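PDB 1QOR: quinone oxidoreductase from Escherichia coli, which catalyses the NADPH-dependent one-electron reduction of quinones to 1,4-benzosemiquinones, working as a homodimer of the zinc-containing alcohol dehydrogenase family. Local coordinates for residues 194-197 with 198-201. Numbering follows the deposited sequence.
Sequences EEDL and VERL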
loop_
_atom_site.group_PDB
_atom_site.type_symbol
_atom_site.label_atom_id
_atom_site.label_comp_id
_atom_site.label_asym_id
_atom_site.label_seq_id
_atom_site.Cartn_x
_atom_site.Cartn_y
_atom_site.Cartn_z
ATOM N N GLU A 194 16.959 -22.755 0.982
ATOM C CA GLU A 194 18.004 -23.223 1.874
ATOM C C GLU A 194 18.387 -22.216 2.947
ATOM O O GLU A 194 18.691 -22.582 4.064
ATOM C CB GLU A 194 19.290 -23.503 1.107
ATOM C CG GLU A 194 19.141 -24.238 -0.177
ATOM C CD GLU A 194 18.724 -25.671 0.006
ATOM O OE1 GLU A 194 19.399 -26.390 0.787
ATOM O OE2 GLU A 194 17.735 -26.083 -0.661
ATOM N N GLU A 195 18.453 -20.952 2.609
ATOM C CA GLU A 195 18.914 -20.003 3.579
ATOM C C GLU A 195 17.796 -19.327 4.332
ATOM O O GLU A 195 16.606 -19.486 4.012
ATOM C CB GLU A 195 19.769 -18.937 2.890
ATOM C CG GLU A 195 20.851 -19.484 1.963
ATOM C CD GLU A 195 21.699 -18.381 1.350
ATOM O OE1 GLU A 195 22.405 -17.668 2.108
ATOM O OE2 GLU A 195 21.663 -18.215 0.113
ATOM N N ASP A 196 18.215 -18.528 5.311
ATOM C CA ASP A 196 17.313 -17.740 6.113
ATOM C C ASP A 196 17.286 -16.398 5.436
ATOM O O ASP A 196 18.185 -15.574 5.638
ATOM C CB ASP A 196 17.848 -17.556 7.503
ATOM C CG ASP A 196 16.834 -16.900 8.400
ATOM O OD1 ASP A 196 16.575 -15.689 8.250
ATOM O OD2 ASP A 196 16.258 -17.613 9.240
ATOM N N LEU A 197 16.259 -16.183 4.629
ATOM C CA LEU A 197 16.126 -14.950 3.873
ATOM C C LEU A 197 16.267 -13.641 4.625
ATOM O O LEU A 197 16.934 -12.705 4.133
ATOM C CB LEU A 197 14.783 -14.952 3.126
ATOM C CG LEU A 197 14.233 -13.666 2.501
ATOM C CD1 LEU A 197 15.161 -13.126 1.441
ATOM C CD2 LEU A 197 12.892 -14.010 1.865
ATOM N N VAL A 198 15.582 -13.539 5.769
ATOM C CA VAL A 198 15.575 -12.296 6.545
ATOM C C VAL A 198 16.932 -11.997 7.139
ATOM O O VAL A 198 17.430 -10.875 7.002
ATOM C CB VAL A 198 14.440 -12.293 7.639
ATOM C CG1 VAL A 198 14.562 -11.076 8.535
ATOM C CG2 VAL A 198 13.041 -12.254 6.950
ATOM N N GLU A 199 17.556 -13.001 7.770
ATOM C CA GLU A 199 18.877 -12.812 8.344
ATOM C C GLU A 199 19.917 -12.496 7.238
ATOM O O GLU A 199 20.691 -11.540 7.381
ATOM C CB GLU A 199 19.278 -14.022 9.182
ATOM C CG GLU A 199 18.541 -14.128 10.552
ATOM C CD GLU A 199 18.359 -12.763 11.324
ATOM O OE1 GLU A 199 19.347 -12.001 11.465
ATOM O OE2 GLU A 199 17.218 -12.450 11.797
ATOM N N ARG A 200 19.914 -13.234 6.122
ATOM C CA ARG A 200 20.882 -12.936 5.048
ATOM C C ARG A 200 20.638 -11.546 4.507
ATOM O O ARG A 200 21.588 -10.809 4.243
ATOM C CB ARG A 200 20.803 -13.938 3.893
ATOM C CG ARG A 200 21.442 -15.297 4.151
ATOM C CD ARG A 200 22.975 -15.208 4.095
ATOM N NE ARG A 200 23.513 -15.072 2.736
ATOM C CZ ARG A 200 24.474 -14.207 2.395
ATOM N NH1 ARG A 200 25.021 -13.378 3.301
ATOM N NH2 ARG A 200 24.904 -14.176 1.142
ATOM N N LEU A 201 19.373 -11.147 4.355
ATOM C CA LEU A 201 19.102 -9.817 3.839
ATOM C C LEU A 201 19.613 -8.725 4.773
ATOM O O LEU A 201 20.126 -7.685 4.319
ATOM C CB LEU A 201 17.611 -9.611 3.471
ATOM C CG LEU A 201 17.570 -8.131 3.010
ATOM C CD1 LEU A 201 17.333 -8.006 1.554
ATOM C CD2 LEU A 201 16.739 -7.175 3.893
HETATM O O HOH W 1 23.269 -15.896 -0.087
HETATM O O HOH W 2 13.838 -15.940 6.822
#
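Glu195 OE1 and Arg200 NE form a salt bridge of 2.9 Å at the start of helix 197-204. Arg200 NE reaches the syn side of the carboxylate, tilted a little out of its plane, and although the two flat groups are nearly coplanar the N-H points at OE1 with an angle of only 131°. A water completes the link, lying 2.8 Å from Glu195 OE2, to which it probably donates, and accepting a proton from Arg200 NH2 at 2.7 Å. Bends at chi2 and chi3 fold the arginine back toward the extended glutamate, while Arg200 NH1 pairs with Glu203 and Glu195 OE2 also accepts from Asn191 N. Replacing Arg200 by an alanine would probably leave Glu195 OE1 without its charged mate and break the water link.

Asp196 is the N-cap: its OD1 accepts from Glu199 N at 2.9 Å on the anti side, in a nearly straight bond (167°). With CG anti to the backbone N (chi1 -172°), the carboxylate lies alongside Glu199, whose CB is 3.3 Å from Asp196 OD1; the Glu199 carboxylate turns instead to Lys202. The first helical turn follows, with Arg200 N bonded to Asp196 O and Leu201 N to Leu197 O, each at 2.9 Å.

Leu197 and Leu201 are buried, packing against Thr171 and Ile169 of strand 167-172, and Leu197 also meets Ile190. The segment thus turns the chain from edge strand 188-191 of the parallel Rossmann-type sheet into helix 197-204, with Val198 leaning on helix 222-227 through Arg224 and Asp227.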